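Long-range contact in GH62 hydrolase (Scytalidium thermophilum, PDB 4PVA), which is probably an alpha-L-arabinofuranosidase that cleaves arabinose side groups from arabinoxylan during lignocellulose breakdown: residues A[179-193]-A[204-217]. Numbering follows the deposited sequence.
Sequences CHLFSSDDNGHLYRS and MSEPEIVLQDTQNI. With PO4 (phosphate ion), chain G.
Strands 189-193 and 208-212 pair antiparallel, and a classic beta bulge sets Val210 and Leu211 both opposite Leu190: Leu190 N bonds to Leu211 O (2.9 Å) and Val210 N to Leu190 O (2.8 Å). Beyond the bulge, Arg192 and Glu208 form a hydrogen-bonded pair, side chains alongside each other on one face. In the Glu208 conformer described, one of two, guanidinium and carboxylate planes stand 84° apart, and the salt bridge from Arg192 NH2 to OE1 (3.2 Å) has only a weak hydrogen bond; Asp262 is a second acidic partner of NH2. Val210 CG1 presses on Arg192 CB (3.6 Å), while Phe182 takes Arg192 CG over one ring face. With CG anti to the backbone N (chi1 -175°) and a bend at chi3 (63°), Arg192 brings NH1 into the ring plane of His180, donating to ND1 (2.9 Å) and also to Gln194 OE1; His180 NE2 donates to phosphate O2 (2.9 Å). A leucine replacing His180 would probably leave NH1 with Gln194 but no ring acceptor, and cost the phosphate, likely from the crystallisation liquor, one donor. On the other face, Ile209 CG1 lies 3.6 Å from Tyr191 CE1. Strand 208-212 is outermost in a four-stranded antiparallel sheet, after 162-168, 178-184 and 189-196, consistent with one blade of the five-bladed beta-propeller of GH62; helix 150-155 covers Tyr191 and His189, whereas Leu190 and Phe182 rest on strand 222-229 of the next sheet.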
ATOM      1  N   CYS A 179       1.797  -1.817  17.625  1.00 12.43           N
ATOM      2  CA  CYS A 179       2.160  -1.592  16.224  1.00 12.30           C
ATOM      3  C   CYS A 179       2.074  -2.922  15.534  1.00 11.60           C
ATOM      4  O   CYS A 179       2.707  -3.891  15.934  1.00 11.87           O
ATOM      5  CB  CYS A 179       3.595  -1.079  16.106  1.00 12.18           C
ATOM      6  SG  CYS A 179       3.897   0.390  17.119  1.00 14.17           S
ATOM      7  N   HIS A 180       1.288  -2.981  14.455  1.00 11.29           N
ATOM      8  CA  HIS A 180       0.991  -4.240  13.750  1.00 11.11           C
ATOM      9  C   HIS A 180       1.632  -4.187  12.381  1.00 10.67           C
ATOM     10  O   HIS A 180       1.649  -3.159  11.745  1.00 11.94           O
ATOM     11  CB  HIS A 180      -0.520  -4.393  13.601  1.00 11.33           C
ATOM     12  CG  HIS A 180      -1.245  -4.397  14.893  1.00 11.85           C
ATOM     13  ND1 HIS A 180      -1.602  -5.544  15.554  1.00 12.22           N
ATOM     14  CD2 HIS A 180      -1.714  -3.367  15.626  1.00 12.66           C
ATOM     15  CE1 HIS A 180      -2.260  -5.215  16.654  1.00 12.54           C
ATOM     16  NE2 HIS A 180      -2.354  -3.906  16.708  1.00 12.82           N
ATOM     17  N   LEU A 181       2.165  -5.310  11.947  1.00 10.11           N
ATOM     18  CA  LEU A 181       2.797  -5.468  10.653  1.00 10.07           C
ATOM     19  C   LEU A 181       2.061  -6.598   9.927  1.00  9.73           C
ATOM     20  O   LEU A 181       2.124  -7.760  10.340  1.00  9.93           O
ATOM     21  CB  LEU A 181       4.273  -5.825  10.809  1.00 10.62           C
ATOM     22  CG  LEU A 181       5.043  -6.203   9.562  1.00 11.15           C
ATOM     23  CD1 LEU A 181       5.082  -5.091   8.574  1.00 11.67           C
ATOM     24  CD2 LEU A 181       6.452  -6.565   9.995  1.00 11.60           C
ATOM     25  N   PHE A 182       1.382  -6.237   8.856  1.00  9.72           N
ATOM     26  CA  PHE A 182       0.645  -7.164   8.008  1.00  9.68           C
ATOM     27  C   PHE A 182       1.452  -7.503   6.787  1.00  9.65           C
ATOM     28  O   PHE A 182       2.238  -6.686   6.291  1.00  9.81           O
ATOM     29  CB  PHE A 182      -0.684  -6.553   7.570  1.00  9.93           C
ATOM     30  CG  PHE A 182      -1.691  -6.397   8.685  1.00  9.93           C
ATOM     31  CD1 PHE A 182      -1.665  -5.266   9.519  1.00 10.29           C
ATOM     32  CD2 PHE A 182      -2.718  -7.317   8.879  1.00 10.25           C
ATOM     33  CE1 PHE A 182      -2.591  -5.091  10.506  1.00 10.52           C
ATOM     34  CE2 PHE A 182      -3.655  -7.142   9.863  1.00 10.48           C
ATOM     35  CZ  PHE A 182      -3.594  -6.035  10.695  1.00 10.66           C
ATOM     36  N   SER A 183       1.258  -8.713   6.257  1.00  9.62           N
ATOM     37  CA  SER A 183       1.912  -9.141   5.042  1.00  9.75           C
ATOM     38  C   SER A 183       1.115 -10.264   4.393  1.00  9.82           C
ATOM     39  O   SER A 183       0.253 -10.886   5.013  1.00 10.06           O
ATOM     40  CB  SER A 183       3.347  -9.573   5.359  1.00  9.93           C
ATOM     41  OG  SER A 183       3.414 -10.697   6.215  1.00 10.23           O
ATOM     42  N   SER A 184       1.421 -10.536   3.139  1.00 10.22           N
ATOM     43  CA  SER A 184       0.727 -11.553   2.344  1.00 10.87           C
ATOM     44  C   SER A 184       1.741 -12.567   1.812  1.00 11.36           C
ATOM     45  O   SER A 184       2.940 -12.302   1.809  1.00 11.13           O
ATOM     46  CB  SER A 184       0.007 -10.881   1.160  1.00 11.56           C
ATOM     47  OG  SER A 184      -1.078 -10.058   1.598  1.00 12.52           O
ATOM     48  N   ASP A 185       1.233 -13.686   1.290  1.00 11.56           N
ATOM     49  CA  ASP A 185       2.118 -14.713   0.718  1.00 11.80           C
ATOM     50  C   ASP A 185       1.753 -15.093  -0.708  1.00 12.43           C
ATOM     51  O   ASP A 185       2.328 -16.073  -1.234  1.00 13.01           O
ATOM     52  CB  ASP A 185       2.199 -15.950   1.601  1.00 11.77           C
ATOM     53  CG  ASP A 185       0.879 -16.648   1.800  1.00 11.88           C
ATOM     54  OD1 ASP A 185      -0.150 -16.221   1.245  1.00 11.72           O
ATOM     55  OD2 ASP A 185       0.889 -17.652   2.555  1.00 11.75           O
ATOM     56  N   ASP A 186       0.866 -14.378  -1.393  1.00 12.67           N
ATOM     57  CA  ASP A 186       0.395 -14.810  -2.690  1.00 14.02           C
ATOM     58  C   ASP A 186      -0.051 -16.267  -2.661  1.00 14.11           C
ATOM     59  O   ASP A 186       0.001 -16.978  -3.684  1.00 15.46           O
ATOM     60  CB  ASP A 186       1.489 -14.584  -3.756  1.00 14.79           C
ATOM     61  CG  ASP A 186       1.655 -13.141  -4.149  1.00 15.60           C
ATOM     62  OD1 ASP A 186       0.863 -12.288  -3.706  1.00 16.46           O
ATOM     63  OD2 ASP A 186       2.639 -12.877  -4.866  1.00 18.11           O
ATOM     64  N   ASN A 187      -0.530 -16.714  -1.528  1.00 13.55           N
ATOM     65  CA  ASN A 187      -1.028 -18.066  -1.359  1.00 13.87           C
ATOM     66  C   ASN A 187      -2.251 -18.103  -0.480  1.00 13.56           C
ATOM     67  O   ASN A 187      -2.513 -19.099   0.156  1.00 14.48           O
ATOM     68  CB  ASN A 187       0.069 -19.011  -0.825  1.00 14.31           C
ATOM     69  CG  ASN A 187      -0.235 -20.465  -1.110  1.00 14.86           C
ATOM     70  OD1 ASN A 187      -0.730 -20.789  -2.184  1.00 16.26           O
ATOM     71  ND2 ASN A 187       0.043 -21.326  -0.177  1.00 14.94           N
ATOM     72  N   GLY A 188      -2.997 -17.023  -0.449  1.00 13.50           N
ATOM     73  CA  GLY A 188      -4.292 -17.004   0.207  1.00 13.82           C
ATOM     74  C   GLY A 188      -4.292 -16.659   1.681  1.00 12.96           C
ATOM     75  O   GLY A 188      -5.319 -16.766   2.316  1.00 14.12           O
ATOM     76  N   HIS A 189      -3.167 -16.223   2.227  1.00 12.36           N
ATOM     77  CA  HIS A 189      -3.083 -15.853   3.655  1.00 11.90           C
ATOM     78  C   HIS A 189      -2.747 -14.386   3.837  1.00 11.30           C
ATOM     79  O   HIS A 189      -1.989 -13.799   3.058  1.00 11.90           O
ATOM     80  CB  HIS A 189      -2.033 -16.683   4.398  1.00 12.01           C
ATOM     81  CG  HIS A 189      -2.170 -18.163   4.186  1.00 12.43           C
ATOM     82  ND1 HIS A 189      -1.356 -18.858   3.325  1.00 12.86           N
ATOM     83  CD2 HIS A 189      -3.058 -19.055   4.683  1.00 13.08           C
ATOM     84  CE1 HIS A 189      -1.734 -20.126   3.312  1.00 13.29           C
ATOM     85  NE2 HIS A 189      -2.751 -20.274   4.125  1.00 13.87           N
ATOM     86  N   LEU A 190      -3.294 -13.842   4.908  1.00 10.66           N
ATOM     87  CA  LEU A 190      -2.935 -12.514   5.433  1.00 10.38           C
ATOM     88  C   LEU A 190      -2.393 -12.739   6.834  1.00 10.28           C
ATOM     89  O   LEU A 190      -3.093 -13.327   7.675  1.00 10.64           O
ATOM     90  CB  LEU A 190      -4.130 -11.576   5.396  1.00 10.88           C
ATOM     91  CG  LEU A 190      -3.872 -10.144   5.910  1.00 11.18           C
ATOM     92  CD1 LEU A 190      -2.934  -9.391   5.022  1.00 11.21           C
ATOM     93  CD2 LEU A 190      -5.146  -9.362   6.073  1.00 11.97           C
ATOM     94  N   TYR A 191      -1.171 -12.253   7.063  1.00 10.21           N
ATOM     95  CA  TYR A 191      -0.458 -12.428   8.316  1.00 10.21           C
ATOM     96  C   TYR A 191      -0.378 -11.122   9.073  1.00  9.96           C
ATOM     97  O   TYR A 191      -0.392 -10.072   8.475  1.00 10.11           O
ATOM     98  CB  TYR A 191       0.963 -12.928   8.110  1.00 10.38           C
ATOM     99  CG  TYR A 191       1.070 -14.220   7.320  1.00 10.77           C
ATOM    100  CD1 TYR A 191       1.023 -15.432   7.957  1.00 11.41           C
ATOM    101  CD2 TYR A 191       1.242 -14.234   5.964  1.00 11.14           C
ATOM    102  CE1 TYR A 191       1.120 -16.639   7.236  1.00 11.67           C
ATOM    103  CE2 TYR A 191       1.342 -15.419   5.238  1.00 11.80           C
ATOM    104  CZ  TYR A 191       1.266 -16.596   5.879  1.00 11.67           C
ATOM    105  OH  TYR A 191       1.435 -17.809   5.148  1.00 13.08           O
ATOM    106  N   ARG A 192      -0.225 -11.224  10.393  1.00 10.30           N
ATOM    107  CA  ARG A 192      -0.084 -10.059  11.269  1.00 10.67           C
ATOM    108  C   ARG A 192       0.829 -10.376  12.423  1.00 10.60           C
ATOM    109  O   ARG A 192       0.615 -11.342  13.152  1.00 10.78           O
ATOM    110  CB  ARG A 192      -1.434  -9.629  11.816  1.00 11.22           C
ATOM    111  CG  ARG A 192      -1.437  -8.348  12.658  1.00 11.66           C
ATOM    112  CD  ARG A 192      -2.742  -8.205  13.474  1.00 12.72           C
ATOM    113  NE  ARG A 192      -2.875  -9.287  14.419  1.00 13.51           N
ATOM    114  CZ  ARG A 192      -2.173  -9.412  15.523  1.00 14.91           C
ATOM    115  NH1 ARG A 192      -1.383  -8.441  15.942  1.00 14.47           N
ATOM    116  NH2 ARG A 192      -2.280 -10.507  16.246  1.00 17.16           N
ATOM    117  N   SER A 193       1.825  -9.520  12.612  1.00 10.08           N
ATOM    118  CA  SER A 193       2.689  -9.495  13.818  1.00 10.75           C
ATOM    119  C   SER A 193       2.445  -8.205  14.571  1.00 10.64           C
ATOM    120  O   SER A 193       1.873  -7.253  14.042  1.00 10.56           O
ATOM    121  CB  SER A 193       4.165  -9.558  13.452  1.00 10.87           C
ATOM    122  OG  SER A 193       4.510 -10.824  12.874  1.00 11.72           O
HETATM  123  N   MSE A 204       8.942  -7.401  16.737  1.00 12.47           N
HETATM  124  CA  MSE A 204       7.753  -7.971  16.045  1.00 12.29           C
HETATM  125  C   MSE A 204       7.608  -9.442  16.370  1.00 12.31           C
HETATM  126  O   MSE A 204       8.547 -10.216  16.273  1.00 12.91           O
HETATM  127  CB  MSE A 204       7.819  -7.785  14.516  1.00 12.65           C
HETATM  128  CG  MSE A 204       7.600  -6.363  14.071  1.00 12.96           C
HETATM  129 SE   MSE A 204       5.735  -5.851  14.408  0.64 12.97          SE
HETATM  130  CE  MSE A 204       5.881  -3.992  13.817  1.00 14.22           C
ATOM    131  N   SER A 205       6.426  -9.827  16.797  1.00 12.25           N
ATOM    132  CA  SER A 205       6.105 -11.178  17.201  1.00 12.18           C
ATOM    133  C   SER A 205       6.067 -12.162  16.026  1.00 11.97           C
ATOM    134  O   SER A 205       6.065 -11.761  14.853  1.00 11.79           O
ATOM    135  CB  SER A 205       4.717 -11.173  17.837  1.00 12.62           C
ATOM    136  OG  SER A 205       3.751 -10.724  16.882  1.00 12.70           O
ATOM    137  N   GLU A 206       5.962 -13.445  16.322  1.00 12.72           N
ATOM    138  CA  GLU A 206       5.715 -14.432  15.266  0.53 13.02           C
ATOM    139  C   GLU A 206       4.367 -14.073  14.667  1.00 12.79           C
ATOM    140  O   GLU A 206       3.432 -13.743  15.377  1.00 13.00           O
ATOM    141  CB  GLU A 206       5.664 -15.862  15.824  0.53 14.08           C
ATOM    142  CG  GLU A 206       5.335 -16.963  14.809  0.53 14.59           C
ATOM    143  CD  GLU A 206       6.470 -17.322  13.853  0.53 14.87           C
ATOM    144  OE1 GLU A 206       6.200 -18.146  12.872  0.53 12.49           O
ATOM    145  OE2 GLU A 206       7.604 -16.778  14.141  0.53 16.09           O
ATOM    146  N   PRO A 207       4.246 -14.111  13.342  1.00 11.97           N
ATOM    147  CA  PRO A 207       2.954 -13.741  12.764  1.00 11.94           C
ATOM    148  C   PRO A 207       1.876 -14.744  13.076  1.00 12.23           C
ATOM    149  O   PRO A 207       2.146 -15.919  13.324  1.00 12.69           O
ATOM    150  CB  PRO A 207       3.219 -13.725  11.248  1.00 11.94           C
ATOM    151  CG  PRO A 207       4.711 -13.753  11.099  1.00 12.05           C
ATOM    152  CD  PRO A 207       5.260 -14.394  12.312  1.00 12.25           C
ATOM    153  N   GLU A 208       0.644 -14.260  13.028  1.00 12.54           N
ATOM    154  CA  GLU A 208      -0.562 -15.092  13.068  0.63 13.31           C
ATOM    155  C   GLU A 208      -1.279 -14.925  11.733  1.00 12.65           C
ATOM    156  O   GLU A 208      -1.252 -13.828  11.137  1.00 11.88           O
ATOM    157  CB  GLU A 208      -1.442 -14.640  14.242  0.63 15.05           C
ATOM    158  CG  GLU A 208      -0.740 -14.926  15.587  0.63 16.94           C
ATOM    159  CD  GLU A 208      -1.491 -14.463  16.825  0.63 19.35           C
ATOM    160  OE1 GLU A 208      -2.446 -13.689  16.685  0.63 20.92           O
ATOM    161  OE2 GLU A 208      -1.098 -14.874  17.953  0.63 23.79           O
ATOM    162  N   ILE A 209      -1.958 -15.960  11.269  1.00 12.76           N
ATOM    163  CA  ILE A 209      -2.828 -15.850  10.112  1.00 12.99           C
ATOM    164  C   ILE A 209      -4.124 -15.204  10.564  1.00 13.43           C
ATOM    165  O   ILE A 209      -4.822 -15.778  11.420  1.00 15.20           O
ATOM    166  CB  ILE A 209      -3.089 -17.237   9.474  1.00 13.71           C
ATOM    167  CG1 ILE A 209      -1.790 -17.810   8.900  1.00 14.20           C
ATOM    168  CG2 ILE A 209      -4.147 -17.096   8.391  1.00 14.00           C
ATOM    169  CD1 ILE A 209      -1.861 -19.256   8.459  1.00 15.17           C
ATOM    170  N   VAL A 210      -4.454 -14.028  10.039  1.00 12.73           N
ATOM    171  CA  VAL A 210      -5.653 -13.341  10.496  1.00 13.66           C
ATOM    172  C   VAL A 210      -6.835 -13.548   9.560  1.00 13.46           C
ATOM    173  O   VAL A 210      -7.959 -13.527  10.014  1.00 14.27           O
ATOM    174  CB  VAL A 210      -5.414 -11.847  10.758  1.00 14.51           C
ATOM    175  CG1 VAL A 210      -4.472 -11.628  11.945  1.00 15.51           C
ATOM    176  CG2 VAL A 210      -4.935 -11.162   9.539  1.00 14.43           C
ATOM    177  N   LEU A 211      -6.589 -13.753   8.277  1.00 12.60           N
ATOM    178  CA  LEU A 211      -7.605 -14.129   7.298  1.00 12.82           C
ATOM    179  C   LEU A 211      -6.989 -15.049   6.285  1.00 12.58           C
ATOM    180  O   LEU A 211      -5.806 -14.953   5.984  1.00 11.37           O
ATOM    181  CB  LEU A 211      -8.115 -12.923   6.557  1.00 13.95           C
ATOM    182  CG  LEU A 211      -8.955 -11.891   7.243  1.00 14.93           C
ATOM    183  CD1 LEU A 211      -9.258 -10.774   6.257  1.00 15.23           C
ATOM    184  CD2 LEU A 211     -10.220 -12.452   7.853  1.00 15.18           C
ATOM    185  N   GLN A 212      -7.793 -15.975   5.762  1.00 12.30           N
ATOM    186  CA  GLN A 212      -7.331 -16.840   4.701  1.00 13.06           C
ATOM    187  C   GLN A 212      -8.462 -17.245   3.770  1.00 13.52           C
ATOM    188  O   GLN A 212      -9.621 -17.377   4.218  1.00 14.20           O
ATOM    189  CB  GLN A 212      -6.590 -18.071   5.260  1.00 14.46           C
ATOM    190  CG  GLN A 212      -7.447 -18.975   6.110  1.00 15.76           C
ATOM    191  CD  GLN A 212      -6.682 -20.164   6.675  1.00 17.48           C
ATOM    192  OE1 GLN A 212      -5.454 -20.249   6.593  1.00 18.67           O
ATOM    193  NE2 GLN A 212      -7.410 -21.092   7.271  1.00 18.73           N
ATOM    194  N   ASP A 213      -8.154 -17.438   2.493  1.00 14.11           N
ATOM    195  CA  ASP A 213      -9.099 -18.038   1.558  1.00 15.21           C
ATOM    196  C   ASP A 213      -8.370 -19.092   0.745  1.00 15.89           C
ATOM    197  O   ASP A 213      -7.915 -18.844  -0.371  1.00 16.19           O
ATOM    198  CB  ASP A 213      -9.752 -17.007   0.642  1.00 16.09           C
ATOM    199  CG  ASP A 213     -10.947 -17.575  -0.106  1.00 18.46           C
ATOM    200  OD1 ASP A 213     -10.864 -18.732  -0.571  1.00 17.96           O
ATOM    201  OD2 ASP A 213     -11.967 -16.865  -0.226  1.00 22.43           O
ATOM    202  N   THR A 214      -8.262 -20.273   1.337  1.00 17.16           N
ATOM    203  CA  THR A 214      -7.468 -21.359   0.794  1.00 18.62           C
ATOM    204  C   THR A 214      -8.072 -21.924  -0.490  1.00 18.63           C
ATOM    205  O   THR A 214      -7.345 -22.367  -1.363  1.00 18.88           O
ATOM    206  CB  THR A 214      -7.276 -22.468   1.843  1.00 20.21           C
ATOM    207  OG1 THR A 214      -8.554 -22.933   2.253  1.00 21.12           O
ATOM    208  CG2 THR A 214      -6.554 -21.908   3.059  1.00 21.05           C
ATOM    209  N   GLN A 215      -9.386 -21.883  -0.632  1.00 17.72           N
ATOM    210  CA  GLN A 215     -10.019 -22.453  -1.814  1.00 19.10           C
ATOM    211  C   GLN A 215      -9.848 -21.580  -3.039  1.00 18.13           C
ATOM    212  O   GLN A 215      -9.755 -22.070  -4.144  1.00 19.32           O
ATOM    213  CB  GLN A 215     -11.497 -22.662  -1.568  1.00 22.15           C
ATOM    214  CG  GLN A 215     -12.181 -23.371  -2.713  1.00 27.14           C
ATOM    215  CD  GLN A 215     -13.468 -24.028  -2.270  1.00 33.17           C
ATOM    216  OE1 GLN A 215     -13.511 -24.694  -1.232  1.00 40.25           O
ATOM    217  NE2 GLN A 215     -14.522 -23.853  -3.053  1.00 35.89           N
ATOM    218  N   ASN A 216      -9.829 -20.275  -2.851  1.00 15.52           N
ATOM    219  CA  ASN A 216      -9.548 -19.334  -3.939  1.00 15.06           C
ATOM    220  C   ASN A 216      -8.543 -18.311  -3.442  1.00 13.39           C
ATOM    221  O   ASN A 216      -8.933 -17.262  -2.893  1.00 12.98           O
ATOM    222  CB  ASN A 216     -10.825 -18.653  -4.419  1.00 15.57           C
ATOM    223  CG  ASN A 216     -10.555 -17.601  -5.478  1.00 16.63           C
ATOM    224  OD1 ASN A 216      -9.480 -17.568  -6.071  1.00 17.19           O
ATOM    225  ND2 ASN A 216     -11.541 -16.739  -5.713  1.00 18.63           N
ATOM    226  N   ILE A 217      -7.265 -18.578  -3.636  1.00 13.13           N
ATOM    227  CA  ILE A 217      -6.235 -17.697  -3.087  1.00 12.90           C
ATOM    228  C   ILE A 217      -6.315 -16.294  -3.684  1.00 12.84           C
ATOM    229  O   ILE A 217      -5.880 -15.347  -3.067  1.00 12.63           O
ATOM    230  CB  ILE A 217      -4.812 -18.276  -3.264  1.00 13.65           C
ATOM    231  CG1 ILE A 217      -4.421 -18.366  -4.736  1.00 14.04           C
ATOM    232  CG2 ILE A 217      -4.665 -19.633  -2.568  1.00 13.96           C
ATOM    233  CD1 ILE A 217      -3.038 -18.896  -4.976  1.00 15.41           C
TER
HETATM  234  P   PO4 G 506      -5.522  -2.981  18.593  0.75 15.88           P
HETATM  235  O1  PO4 G 506      -5.659  -4.410  18.143  0.75 16.88           O
HETATM  236  O2  PO4 G 506      -4.077  -2.534  18.547  0.75 12.82           O
HETATM  237  O3  PO4 G 506      -5.961  -2.898  20.053  0.75 17.34           O
HETATM  238  O4  PO4 G 506      -6.469  -2.118  17.712  0.75 13.29           O
HETATM  239  O   HOH W   1      -3.207 -15.140  -2.113  1.00 22.76           O
HETATM  240  O   HOH W   2      -3.918 -22.409   5.280  1.00 31.48           O
HETATM  241  O   HOH W   3       1.202 -12.042  15.937  1.00 19.37           O